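Local coordinates for uncharacterized protein (PDB 4JZA) that acts as a Legionella phosphoinositide phosphatase, probably removing the 3-phosphate from phosphatidylinositol 3-phosphate in host lipid metabolism, at residues G4-V9 against G141-V146; A79-C84 against A107-L112; Y203-D208 against T301-L306; I418-A423 against Q463-Y468; K734-L739 against Q758-R763. All coordinates share one frame; numbering follows the deposited sequence.

Interaction 1. Residues G4-V9 against G141-V146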
# COMPACT_ATOMS: atom_id res chain seq x y z
N GLY A 4 -3.00 19.84 -11.23
CA GLY A 4 -3.23 21.11 -10.58
C GLY A 4 -2.28 21.36 -9.43
O GLY A 4 -1.34 20.58 -9.20
N ILE A 5 -2.53 22.48 -8.74
CA ILE A 5 -1.64 22.98 -7.74
C ILE A 5 -2.41 23.55 -6.55
O ILE A 5 -3.37 24.31 -6.70
CB ILE A 5 -0.75 24.10 -8.29
CG1 ILE A 5 -0.12 23.70 -9.63
CG2 ILE A 5 0.37 24.44 -7.29
CD1 ILE A 5 0.33 24.86 -10.49
N ILE A 6 -1.97 23.17 -5.36
CA ILE A 6 -2.51 23.71 -4.15
C ILE A 6 -1.46 24.54 -3.44
O ILE A 6 -0.31 24.10 -3.24
CB ILE A 6 -2.94 22.58 -3.24
CG1 ILE A 6 -4.07 21.77 -3.94
CG2 ILE A 6 -3.36 23.12 -1.90
CD1 ILE A 6 -4.79 20.76 -3.07
N VAL A 7 -1.85 25.75 -3.09
CA VAL A 7 -0.99 26.62 -2.34
C VAL A 7 -1.64 26.78 -0.99
O VAL A 7 -2.80 27.18 -0.90
CB VAL A 7 -0.86 27.98 -3.01
CG1 VAL A 7 -0.08 28.93 -2.13
CG2 VAL A 7 -0.21 27.83 -4.39
N ARG A 8 -0.91 26.40 0.05
CA ARG A 8 -1.37 26.43 1.40
C ARG A 8 -0.85 27.69 1.96
O ARG A 8 0.35 27.99 1.87
CB ARG A 8 -0.83 25.24 2.19
CG ARG A 8 -1.34 23.91 1.64
CD ARG A 8 -0.72 22.75 2.34
NE ARG A 8 -1.05 22.78 3.74
CZ ARG A 8 -0.16 22.97 4.72
NH1 ARG A 8 1.15 23.16 4.49
NH2 ARG A 8 -0.57 22.98 5.96
N VAL A 9 -1.74 28.37 2.65
CA VAL A 9 -1.58 29.74 3.03
C VAL A 9 -2.06 29.90 4.47
O VAL A 9 -3.10 29.44 4.79
CB VAL A 9 -2.40 30.51 2.01
CG1 VAL A 9 -3.24 31.59 2.64
CG2 VAL A 9 -1.50 31.05 0.92
N GLY A 141 -4.29 10.76 -10.03
CA GLY A 141 -3.21 11.74 -10.16
C GLY A 141 -2.89 12.48 -8.87
O GLY A 141 -3.55 12.30 -7.87
N ARG A 142 -1.89 13.37 -8.90
CA ARG A 142 -1.47 14.11 -7.71
C ARG A 142 -1.36 15.61 -7.98
O ARG A 142 -0.79 16.01 -9.00
CB ARG A 142 -0.08 13.62 -7.25
CG ARG A 142 0.36 14.10 -5.86
CD ARG A 142 1.82 13.73 -5.61
NE ARG A 142 2.21 13.73 -4.19
CZ ARG A 142 3.28 13.08 -3.69
NH1 ARG A 142 4.11 12.40 -4.47
NH2 ARG A 142 3.52 13.09 -2.39
N TYR A 143 -1.89 16.41 -7.05
CA TYR A 143 -1.72 17.85 -7.02
C TYR A 143 -0.33 18.21 -6.55
O TYR A 143 0.12 17.65 -5.57
CB TYR A 143 -2.65 18.49 -6.00
CG TYR A 143 -4.06 18.68 -6.45
CD1 TYR A 143 -4.44 19.86 -7.09
CD2 TYR A 143 -5.03 17.71 -6.20
CE1 TYR A 143 -5.73 20.06 -7.50
CE2 TYR A 143 -6.33 17.90 -6.60
CZ TYR A 143 -6.66 19.07 -7.26
OH TYR A 143 -7.93 19.26 -7.67
N ASP A 144 0.33 19.18 -7.20
CA ASP A 144 1.54 19.80 -6.65
C ASP A 144 1.14 20.64 -5.45
O ASP A 144 0.02 21.18 -5.32
CB ASP A 144 2.26 20.75 -7.62
CG ASP A 144 2.65 20.11 -8.94
OD1 ASP A 144 2.72 18.89 -9.07
OD2 ASP A 144 2.91 20.88 -9.88
N LEU A 145 2.13 20.81 -4.60
CA LEU A 145 1.93 21.37 -3.29
C LEU A 145 2.90 22.46 -3.03
O LEU A 145 4.10 22.26 -3.20
CB LEU A 145 2.17 20.28 -2.27
CG LEU A 145 1.44 20.51 -0.97
CD1 LEU A 145 -0.05 20.33 -1.16
CD2 LEU A 145 1.95 19.45 -0.02
N VAL A 146 2.37 23.63 -2.67
CA VAL A 146 3.19 24.79 -2.34
C VAL A 146 2.72 25.24 -0.99
O VAL A 146 1.53 25.31 -0.76
CB VAL A 146 2.97 25.94 -3.33
CG1 VAL A 146 3.79 27.15 -2.92
CG2 VAL A 146 3.32 25.54 -4.75
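The phenol ring of Y143 takes I6 CD1 over one face, 4.3 Å from the ring centroid, a CH-pi contact displaced toward the rim, while the backbone N of I5 lies at the ring edge, near its plane. Just beyond the ring, the two segments join as parallel strands, neighbours in the mixed sheet of this alpha/beta fold. I6 turns CG1 beside its own backbone N (chi1 -63°), which carries CG1 to 3.7 Å from Y143 CD1. In the strand ladder I5 pairs with D144, I6 with L145 and V7 with V146. I5, V7, D144 and V146 share one face of the sheet, where I5 CG2 approaches V146 CG2 at 4.0 Å and V7 lies side by side with V146. F27 adds to this face against I5 and V146. On the other face, L145 CD1 reaches I6 CB, and helix 604-612 packs on L145. The D144 carboxylate is held by S166 N of the next strand, and the R8 guanidinium by T147 and S602. Four backbone bonds zip the pair, alternating in direction: D144 N to G4 O, I6 N to D144 O (2.8 Å), V146 N to I6 O, and R8 N to V146 O at 2.8 Å.

Interaction 2. Residues A79-C84 against A107-L112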
# COMPACT_ATOMS: atom_id res chain seq x y z
N ALA A 79 -24.63 0.49 -0.47
CA ALA A 79 -25.47 1.25 0.44
C ALA A 79 -24.94 1.07 1.88
O ALA A 79 -24.90 2.05 2.64
CB ALA A 79 -26.94 0.85 0.31
N TYR A 80 -24.51 -0.14 2.25
CA TYR A 80 -24.03 -0.40 3.62
C TYR A 80 -22.77 0.40 3.93
O TYR A 80 -22.63 1.04 4.94
CB TYR A 80 -23.76 -1.90 3.86
CG TYR A 80 -23.11 -2.21 5.19
CD1 TYR A 80 -23.81 -2.05 6.37
CD2 TYR A 80 -21.81 -2.69 5.26
CE1 TYR A 80 -23.22 -2.34 7.59
CE2 TYR A 80 -21.21 -2.98 6.47
CZ TYR A 80 -21.92 -2.80 7.64
OH TYR A 80 -21.33 -3.06 8.87
N VAL A 81 -21.87 0.39 2.99
CA VAL A 81 -20.67 1.18 3.10
C VAL A 81 -20.91 2.65 3.15
O VAL A 81 -20.27 3.33 3.91
CB VAL A 81 -19.77 0.80 1.96
CG1 VAL A 81 -18.74 1.84 1.71
CG2 VAL A 81 -19.16 -0.50 2.37
N ASP A 82 -21.85 3.14 2.36
CA ASP A 82 -22.31 4.52 2.49
C ASP A 82 -22.88 4.85 3.86
O ASP A 82 -22.66 5.98 4.34
CB ASP A 82 -23.33 4.88 1.41
CG ASP A 82 -22.72 4.96 0.00
OD1 ASP A 82 -21.50 4.95 -0.18
OD2 ASP A 82 -23.44 5.07 -0.97
N GLU A 83 -23.58 3.92 4.50
CA GLU A 83 -24.13 4.24 5.81
C GLU A 83 -23.02 4.27 6.82
O GLU A 83 -23.05 5.12 7.71
CB GLU A 83 -25.26 3.30 6.26
CG GLU A 83 -26.61 3.66 5.63
CD GLU A 83 -27.79 2.78 6.12
OE1 GLU A 83 -27.98 2.76 7.37
OE2 GLU A 83 -28.50 2.13 5.28
N CYS A 84 -22.05 3.35 6.69
CA CYS A 84 -20.93 3.29 7.64
C CYS A 84 -20.18 4.61 7.59
O CYS A 84 -19.72 5.12 8.61
CB CYS A 84 -19.95 2.18 7.30
SG CYS A 84 -20.56 0.50 7.50
N ALA A 107 -12.62 -1.55 10.18
CA ALA A 107 -12.96 -2.96 10.48
C ALA A 107 -14.27 -3.38 9.84
O ALA A 107 -14.38 -4.49 9.39
CB ALA A 107 -13.06 -3.18 11.97
N LYS A 108 -15.26 -2.48 9.82
CA LYS A 108 -16.48 -2.74 9.10
C LYS A 108 -16.24 -3.04 7.65
O LYS A 108 -16.85 -3.94 7.15
CB LYS A 108 -17.46 -1.61 9.23
CG LYS A 108 -18.20 -1.64 10.55
CD LYS A 108 -19.26 -0.55 10.52
CE LYS A 108 -19.94 -0.35 11.86
NZ LYS A 108 -20.39 1.07 12.00
N LEU A 109 -15.38 -2.30 6.97
CA LEU A 109 -15.13 -2.55 5.55
C LEU A 109 -14.40 -3.83 5.32
O LEU A 109 -14.72 -4.56 4.38
CB LEU A 109 -14.31 -1.45 4.89
CG LEU A 109 -14.86 -0.02 4.93
CD1 LEU A 109 -14.03 0.82 3.99
CD2 LEU A 109 -16.30 0.14 4.54
N ILE A 110 -13.40 -4.08 6.15
CA ILE A 110 -12.55 -5.27 6.00
C ILE A 110 -13.42 -6.52 6.12
O ILE A 110 -13.23 -7.50 5.41
CB ILE A 110 -11.45 -5.21 7.08
CG1 ILE A 110 -10.45 -4.17 6.70
CG2 ILE A 110 -10.69 -6.52 7.28
CD1 ILE A 110 -9.82 -3.58 7.93
N GLU A 111 -14.38 -6.46 7.03
CA GLU A 111 -15.16 -7.62 7.37
C GLU A 111 -16.16 -7.87 6.20
O GLU A 111 -16.34 -8.99 5.74
CB GLU A 111 -15.74 -7.42 8.79
CG GLU A 111 -17.23 -7.60 8.98
CD GLU A 111 -17.73 -7.36 10.42
OE1 GLU A 111 -17.90 -6.15 10.83
OE2 GLU A 111 -18.04 -8.41 11.09
N LEU A 112 -16.77 -6.79 5.72
CA LEU A 112 -17.62 -6.85 4.55
C LEU A 112 -16.89 -7.40 3.33
O LEU A 112 -17.43 -8.18 2.57
CB LEU A 112 -18.16 -5.46 4.25
CG LEU A 112 -19.01 -5.40 3.03
CD1 LEU A 112 -20.15 -6.37 3.26
CD2 LEU A 112 -19.58 -4.04 2.84
O HOH W 1 -19.26 -4.76 8.55
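Two consecutive helices, 74-87 and 95-116, pack antiparallel as an alpha hairpin, and this contact is part of their interface: the short axes run at 167° and approach to 10.7 Å. L112 CD2 fills the middle. It sits in the plane of the Y80 ring, at its edge, 3.6 Å from Y80 CD2, and also lies 3.6 Å from V81 CG2. The same V81 methyl meets L109 CD2, the two side chains crossing at about a right angle. Y80 holds its CG opposite the backbone N (chi1 174°), which sends the ring across to the second helix. There its hydroxyl crosses the aliphatic stem of K108, whose CD comes within 3.5 Å of C84 SG. The sulfur itself lies over one face of the Y80 ring, toward the rim. A single water accepts from Y80 OH at 2.7 Å, then donates to K108 O at 2.9 Å and to E111 OE1 at 3.0 Å, satisfying a phenol in a largely buried seam. The other oxygen of E111 takes L672 N. Helix 41-62 supplies F56 against V81 and L112, and helix 676-702 supplies L681 against Y80 and L112, the antiparallel alpha hairpin thus packing as in an all-helical bundle.

Interaction 3. Residues Y203-D208 against T301-L306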
# COMPACT_ATOMS: atom_id res chain seq x y z
N TYR A 203 12.50 -19.25 -18.43
CA TYR A 203 12.35 -19.94 -19.72
C TYR A 203 11.12 -19.42 -20.45
O TYR A 203 11.23 -18.89 -21.53
CB TYR A 203 12.27 -21.47 -19.55
CG TYR A 203 12.22 -22.23 -20.86
CD1 TYR A 203 13.38 -22.47 -21.56
CD2 TYR A 203 11.06 -22.71 -21.38
CE1 TYR A 203 13.39 -23.16 -22.75
CE2 TYR A 203 11.05 -23.39 -22.59
CZ TYR A 203 12.23 -23.62 -23.27
OH TYR A 203 12.30 -24.28 -24.49
N PHE A 204 9.96 -19.52 -19.83
CA PHE A 204 8.72 -19.18 -20.50
C PHE A 204 8.56 -17.68 -20.69
O PHE A 204 8.02 -17.24 -21.69
CB PHE A 204 7.51 -19.74 -19.72
CG PHE A 204 7.37 -21.24 -19.80
CD1 PHE A 204 6.93 -21.85 -20.96
CD2 PHE A 204 7.65 -22.04 -18.70
CE1 PHE A 204 6.80 -23.24 -21.02
CE2 PHE A 204 7.51 -23.42 -18.75
CZ PHE A 204 7.09 -24.02 -19.91
N CYS A 205 9.02 -16.89 -19.74
CA CYS A 205 8.83 -15.42 -19.86
C CYS A 205 9.76 -14.81 -20.89
O CYS A 205 9.48 -13.74 -21.38
CB CYS A 205 8.94 -14.69 -18.50
SG CYS A 205 7.59 -15.09 -17.36
N ASN A 206 10.83 -15.50 -21.25
CA ASN A 206 11.75 -14.98 -22.29
C ASN A 206 11.68 -15.70 -23.62
O ASN A 206 12.38 -15.34 -24.56
CB ASN A 206 13.16 -15.00 -21.77
CG ASN A 206 13.33 -14.02 -20.63
OD1 ASN A 206 13.40 -12.83 -20.85
ND2 ASN A 206 13.34 -14.53 -19.40
N LEU A 207 10.78 -16.68 -23.70
CA LEU A 207 10.66 -17.51 -24.89
C LEU A 207 10.53 -16.65 -26.13
O LEU A 207 9.64 -15.79 -26.23
CB LEU A 207 9.41 -18.39 -24.78
CG LEU A 207 9.28 -19.55 -25.76
CD1 LEU A 207 10.33 -20.61 -25.43
CD2 LEU A 207 7.87 -20.11 -25.69
N ASP A 208 11.43 -16.89 -27.07
CA ASP A 208 11.43 -16.30 -28.40
C ASP A 208 10.13 -16.54 -29.21
O ASP A 208 9.58 -17.63 -29.17
CB ASP A 208 12.61 -16.86 -29.17
CG ASP A 208 12.75 -16.28 -30.52
OD1 ASP A 208 12.28 -15.16 -30.76
OD2 ASP A 208 13.32 -16.93 -31.38
N THR A 301 3.04 -20.44 -24.88
CA THR A 301 3.83 -19.64 -25.80
C THR A 301 3.32 -18.21 -25.88
O THR A 301 3.87 -17.40 -26.60
CB THR A 301 3.86 -20.22 -27.24
OG1 THR A 301 2.54 -20.40 -27.71
CG2 THR A 301 4.61 -21.51 -27.26
N GLN A 302 2.30 -17.90 -25.10
CA GLN A 302 1.76 -16.56 -25.09
C GLN A 302 2.35 -15.69 -24.03
O GLN A 302 2.17 -14.45 -24.05
CB GLN A 302 0.28 -16.65 -24.93
CG GLN A 302 -0.34 -17.30 -26.15
CD GLN A 302 -1.80 -17.49 -25.98
OE1 GLN A 302 -2.41 -16.94 -25.08
NE2 GLN A 302 -2.37 -18.32 -26.82
N ILE A 303 3.06 -16.32 -23.09
CA ILE A 303 3.58 -15.61 -21.93
C ILE A 303 4.54 -14.49 -22.35
O ILE A 303 4.37 -13.34 -21.93
CB ILE A 303 4.25 -16.56 -20.92
CG1 ILE A 303 3.26 -17.62 -20.39
CG2 ILE A 303 4.76 -15.78 -19.72
CD1 ILE A 303 1.96 -17.09 -19.80
N SER A 304 5.52 -14.82 -23.19
CA SER A 304 6.62 -13.90 -23.46
C SER A 304 6.21 -12.66 -24.20
O SER A 304 7.01 -11.76 -24.40
CB SER A 304 7.73 -14.61 -24.24
OG SER A 304 7.25 -14.99 -25.49
N SER A 305 4.96 -12.59 -24.63
CA SER A 305 4.43 -11.36 -25.24
C SER A 305 4.30 -10.15 -24.29
O SER A 305 4.27 -9.02 -24.74
CB SER A 305 3.05 -11.63 -25.81
OG SER A 305 3.18 -12.45 -26.94
N LEU A 306 4.14 -10.43 -23.00
CA LEU A 306 4.06 -9.41 -21.99
C LEU A 306 5.25 -9.53 -21.06
O LEU A 306 5.85 -10.55 -20.93
CB LEU A 306 2.77 -9.56 -21.22
CG LEU A 306 1.58 -9.21 -22.08
CD1 LEU A 306 0.27 -9.57 -21.36
CD2 LEU A 306 1.64 -7.75 -22.46
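S304 and L207 face each other, and the serine hydroxyl provides the one hydrogen bond of the contact. S304 OG sits between its backbone N and carbonyl carbon (chi1 64°), from where it donates to L207 O at 2.6 Å, in the carbonyl plane and at a C=O...donor angle of 147°. The methylene of the same serine is turned to the backbone of the other segment, with S304 CB 3.5 Å from C205 O. S304 CA also makes a CA-H...O contact with that oxygen. L207 comes in obliquely against T301, its CD2 meeting T301 CG2 at 3.9 Å. The carbonyls engaged here lie near the C-terminal end of helix 198-206, so the loop 301-306 packs across a helix end; 203-208 belongs to the range of the phosphoinositide phosphatase insertion domain. Farther along, I303 presents its beta-branched side: CB stands 3.9 Å from F204 O, and CG2, opposite the backbone N of I303, reaches C205 SG at 3.7 Å. W192 backs this corner, meeting the F204 ring edge-to-face and also touching I303. I303 O accepts from W311 NE1; beyond the helix, D208 N donates to H262 ND1.

Interaction 4. Residues I418-A423 against Q463-Y468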
# COMPACT_ATOMS: atom_id res chain seq x y z
N ILE A 418 18.51 5.13 4.95
CA ILE A 418 17.98 3.86 5.42
C ILE A 418 18.96 3.15 6.34
O ILE A 418 20.13 3.50 6.38
CB ILE A 418 17.58 2.94 4.25
CG1 ILE A 418 18.81 2.32 3.60
CG2 ILE A 418 16.77 3.71 3.23
CD1 ILE A 418 18.47 1.48 2.40
N SER A 419 18.47 2.17 7.08
CA SER A 419 19.28 1.51 8.10
C SER A 419 19.28 -0.00 7.98
O SER A 419 18.49 -0.68 8.62
CB SER A 419 18.79 1.91 9.48
OG SER A 419 18.62 3.31 9.55
N PRO A 420 20.20 -0.52 7.18
CA PRO A 420 20.40 -1.96 7.02
C PRO A 420 20.69 -2.60 8.35
O PRO A 420 21.45 -2.03 9.11
CB PRO A 420 21.65 -2.05 6.15
CG PRO A 420 21.73 -0.74 5.47
CD PRO A 420 21.17 0.26 6.41
N ILE A 421 20.07 -3.74 8.63
CA ILE A 421 20.27 -4.47 9.88
C ILE A 421 20.17 -5.94 9.55
O ILE A 421 19.17 -6.34 8.96
CB ILE A 421 19.21 -4.04 10.94
CG1 ILE A 421 19.44 -4.75 12.27
CG2 ILE A 421 17.76 -4.25 10.48
CD1 ILE A 421 20.26 -3.93 13.23
N HIS A 422 21.21 -6.74 9.85
CA HIS A 422 21.16 -8.21 9.62
C HIS A 422 20.18 -8.87 10.60
O HIS A 422 19.85 -8.31 11.66
CB HIS A 422 22.54 -8.89 9.76
CG HIS A 422 23.42 -8.76 8.55
ND1 HIS A 422 23.50 -9.74 7.57
CD2 HIS A 422 24.29 -7.78 8.19
CE1 HIS A 422 24.37 -9.36 6.65
NE2 HIS A 422 24.86 -8.17 7.00
N ALA A 423 19.73 -10.08 10.25
CA ALA A 423 18.84 -10.82 11.13
C ALA A 423 19.48 -11.17 12.48
O ALA A 423 18.80 -11.26 13.49
CB ALA A 423 18.37 -12.08 10.44
N GLN A 463 27.27 7.78 -4.01
CA GLN A 463 26.34 7.10 -3.15
C GLN A 463 26.61 7.35 -1.70
O GLN A 463 27.63 6.95 -1.21
CB GLN A 463 26.46 5.60 -3.36
CG GLN A 463 25.73 5.17 -4.59
CD GLN A 463 25.94 3.72 -4.94
OE1 GLN A 463 26.93 3.38 -5.58
NE2 GLN A 463 24.97 2.86 -4.56
N ASN A 464 25.67 7.93 -0.98
CA ASN A 464 25.84 8.10 0.45
C ASN A 464 24.63 7.58 1.15
O ASN A 464 23.54 7.89 0.76
CB ASN A 464 26.11 9.55 0.79
CG ASN A 464 27.38 10.08 0.11
OD1 ASN A 464 27.41 10.32 -1.11
ND2 ASN A 464 28.44 10.24 0.89
N ASN A 465 24.84 6.74 2.15
CA ASN A 465 23.77 6.24 2.99
C ASN A 465 23.97 6.63 4.45
O ASN A 465 25.07 6.48 4.97
CB ASN A 465 23.72 4.73 2.95
CG ASN A 465 22.56 4.21 3.73
OD1 ASN A 465 22.73 3.56 4.76
ND2 ASN A 465 21.38 4.57 3.31
N HIS A 466 22.90 7.07 5.12
CA HIS A 466 22.97 7.52 6.50
C HIS A 466 22.04 6.77 7.37
O HIS A 466 20.84 7.07 7.46
CB HIS A 466 22.68 8.99 6.59
CG HIS A 466 23.68 9.80 5.85
ND1 HIS A 466 25.00 9.86 6.23
CD2 HIS A 466 23.58 10.51 4.71
CE1 HIS A 466 25.66 10.61 5.37
NE2 HIS A 466 24.81 11.03 4.45
N PRO A 467 22.59 5.75 8.02
CA PRO A 467 21.78 4.95 8.88
C PRO A 467 21.62 5.72 10.14
O PRO A 467 22.44 6.57 10.43
CB PRO A 467 22.62 3.69 9.08
CG PRO A 467 24.03 4.11 8.86
CD PRO A 467 23.95 5.21 7.86
N TYR A 468 20.55 5.47 10.86
CA TYR A 468 20.36 6.02 12.21
C TYR A 468 19.30 5.11 12.90
O TYR A 468 18.09 5.31 12.78
CB TYR A 468 19.98 7.51 12.22
CG TYR A 468 19.92 8.06 13.62
CD1 TYR A 468 21.03 7.99 14.43
CD2 TYR A 468 18.75 8.59 14.15
CE1 TYR A 468 21.00 8.45 15.74
CE2 TYR A 468 18.71 9.05 15.47
CZ TYR A 468 19.84 8.97 16.25
OH TYR A 468 19.88 9.40 17.53
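S419 OG receives the backbone N-H of Y468 in a nearly straight bond, 3.2 Å long with an N-H...O angle of 168°. The hydroxyl oxygen lies beside the backbone N of S419 (chi1 -48°), and there it also approaches P467 CA at 3.6 Å. One residue earlier, I418 O takes a CA-H...O contact from P467 CA at 3.3 Å, so two adjacent residues of the 418-423 loop contact the P467-Y468 step, one through a hydroxyl and one through a carbonyl. The N465 side chain crosses I418 at about a right angle and comes up against P420 from the opposite direction. The backbones draw closest at S419 and P467, with CA atoms 4.3 Å apart. In the next shell, D441 at the start of helix 441-454 accepts from S419 N and packs on I418. Y468 stacks its ring on W624 and gives its carbonyl to W624 NE1, while H466 is held by E535 and T477. The loop 418-423 follows strand 412-416, and 463-468 runs off the end of the neighbouring parallel strand 462-465. R556 touches S419 and Y468, and V551 touches I418; the sequence running from just before V551 to R556 fits the CX5R phosphatase signature. The arrangement is therefore that of loops at the C-terminal ends of parallel strands, flanking the probable catalytic P-loop.

Interaction 5. Residues K734-L739 against Q758-R763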
# COMPACT_ATOMS: atom_id res chain seq x y z
N LYS A 734 -38.58 -22.02 19.62
CA LYS A 734 -38.85 -21.34 20.90
C LYS A 734 -38.24 -19.96 20.88
O LYS A 734 -38.85 -18.99 21.33
CB LYS A 734 -38.29 -22.10 22.10
CG LYS A 734 -38.97 -23.44 22.39
CD LYS A 734 -38.60 -24.03 23.76
CE LYS A 734 -38.67 -22.97 24.88
NZ LYS A 734 -38.91 -23.53 26.25
N GLN A 735 -37.03 -19.88 20.33
CA GLN A 735 -36.36 -18.63 20.20
C GLN A 735 -37.01 -17.63 19.29
O GLN A 735 -36.91 -16.42 19.52
CB GLN A 735 -34.96 -18.86 19.70
CG GLN A 735 -34.04 -19.24 20.83
CD GLN A 735 -32.63 -19.27 20.37
OE1 GLN A 735 -32.06 -18.23 19.93
NE2 GLN A 735 -32.04 -20.45 20.43
N ILE A 736 -37.63 -18.13 18.23
CA ILE A 736 -38.32 -17.29 17.29
C ILE A 736 -39.63 -16.83 17.89
O ILE A 736 -39.99 -15.71 17.70
CB ILE A 736 -38.48 -17.99 15.93
CG1 ILE A 736 -37.09 -18.10 15.27
CG2 ILE A 736 -39.38 -17.18 15.03
CD1 ILE A 736 -37.01 -19.10 14.14
N LEU A 737 -40.32 -17.66 18.65
CA LEU A 737 -41.41 -17.11 19.50
C LEU A 737 -40.92 -16.01 20.43
O LEU A 737 -41.51 -14.94 20.47
CB LEU A 737 -42.08 -18.19 20.33
CG LEU A 737 -42.93 -19.12 19.47
CD1 LEU A 737 -43.00 -20.49 20.13
CD2 LEU A 737 -44.34 -18.59 19.23
N GLU A 738 -39.84 -16.27 21.17
CA GLU A 738 -39.31 -15.28 22.11
C GLU A 738 -39.09 -13.93 21.41
O GLU A 738 -39.39 -12.89 21.97
CB GLU A 738 -37.99 -15.74 22.76
CG GLU A 738 -38.05 -16.48 24.10
CD GLU A 738 -38.80 -15.76 25.22
OE1 GLU A 738 -38.14 -15.37 26.21
OE2 GLU A 738 -40.03 -15.59 25.15
N LEU A 739 -38.60 -13.96 20.18
CA LEU A 739 -38.27 -12.75 19.46
C LEU A 739 -39.51 -12.04 19.01
O LEU A 739 -39.48 -10.82 18.84
CB LEU A 739 -37.44 -13.05 18.23
CG LEU A 739 -35.95 -13.27 18.52
CD1 LEU A 739 -35.21 -13.92 17.34
CD2 LEU A 739 -35.28 -11.96 18.90
N GLN A 758 -30.34 -14.93 12.20
CA GLN A 758 -29.27 -15.37 13.10
C GLN A 758 -29.59 -16.76 13.75
O GLN A 758 -28.76 -17.68 13.76
CB GLN A 758 -29.04 -14.36 14.23
CG GLN A 758 -27.90 -13.38 13.99
CD GLN A 758 -28.06 -12.05 14.73
OE1 GLN A 758 -28.91 -11.87 15.61
NE2 GLN A 758 -27.23 -11.11 14.39
N VAL A 759 -30.80 -16.88 14.32
CA VAL A 759 -31.22 -18.15 14.86
C VAL A 759 -31.15 -19.29 13.83
O VAL A 759 -30.49 -20.30 14.07
CB VAL A 759 -32.64 -18.07 15.35
CG1 VAL A 759 -33.09 -19.46 15.78
CG2 VAL A 759 -32.72 -17.10 16.53
N VAL A 760 -31.82 -19.11 12.70
CA VAL A 760 -31.82 -20.09 11.64
C VAL A 760 -30.42 -20.47 11.15
O VAL A 760 -30.15 -21.62 10.86
CB VAL A 760 -32.64 -19.58 10.41
CG1 VAL A 760 -32.40 -20.44 9.16
CG2 VAL A 760 -34.14 -19.55 10.73
N SER A 761 -29.55 -19.48 11.02
CA SER A 761 -28.22 -19.75 10.47
C SER A 761 -27.42 -20.70 11.37
O SER A 761 -26.48 -21.31 10.88
CB SER A 761 -27.45 -18.46 10.39
OG SER A 761 -27.14 -17.97 11.71
N GLU A 762 -27.76 -20.77 12.67
CA GLU A 762 -27.15 -21.70 13.64
C GLU A 762 -27.74 -23.13 13.60
O GLU A 762 -27.16 -24.05 14.18
CB GLU A 762 -27.34 -21.20 15.07
CG GLU A 762 -26.66 -19.88 15.40
CD GLU A 762 -27.20 -19.24 16.70
OE1 GLU A 762 -28.28 -19.67 17.24
OE2 GLU A 762 -26.51 -18.30 17.16
N ARG A 763 -28.91 -23.31 12.95
CA ARG A 763 -29.58 -24.58 13.01
C ARG A 763 -28.83 -25.59 12.13
O ARG A 763 -28.11 -25.22 11.23
CB ARG A 763 -31.01 -24.49 12.50
CG ARG A 763 -31.91 -23.50 13.20
CD ARG A 763 -31.99 -23.77 14.68
NE ARG A 763 -31.25 -22.76 15.39
CZ ARG A 763 -31.08 -22.73 16.71
NH1 ARG A 763 -31.58 -23.69 17.48
NH2 ARG A 763 -30.43 -21.71 17.24
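This is a mainly apolar helix-helix contact between helices 731-740 and 748-761 of the C-terminal domain, with polar groups along one margin. V759 is its centre. Its CG2, on the side of the backbone N (chi1 174° for CG1), meets L739 CD1 tip to tip at 4.1 Å and touches Q735 OE1 at 3.6 Å. The other methyl, V759 CG1, faces I736 CG1 at 4.3 Å. I702 and I756 continue the apolar patch around I736, and L781 of helix 772-782 packs on V760. At the margin, the extended Q735 side chain passes V759 obliquely and brings its amide near R763, the two planes almost perpendicular, with Q735 NE2 3.8 Å from R763 NH2. Neither group depends on the other: Q735 NE2 donates to D731, and R763 folds back on its own segment. R763 NE donates to V759 O at 2.9 Å, approaching above the carbonyl plane, whereas E762 N reaches V759 O from the opposite face at 3.1 Å. R763 NH2 also forms a salt bridge with E762 OE1 at 3.0 Å. E762 and R763 touch a crystal neighbour, which may influence their pose. V759 O takes two donors, lying at the guanidinium edge in its plane, and the salt bridge further limits that group's rotation. The helices cohere through van der Waals contact of V759 with L739, I736 and Q735; the polar bonds stay local.

How the interactions relate
From the N terminus, interaction 1 closes the first large loop, joining strand 5-10 to strand 144-150 across 131 mostly helical residues. Interaction 2 is nested within it, pairing helices 74-87 and 95-116. The others follow in series, with none crossing. Interaction 3 closes 92 residues over the insertion-domain helices. Interaction 4 closes 39 residues that include helix 441-454; it reaches the same mixed sheet as interaction 1, about 17 Å away at nearest atoms, but at its other end. Interaction 5 closes the 18-residue connection between two helices of the C-terminal domain, nearest to interaction 2 at about 10 Å between closest atoms; helix 676-702 packs against both.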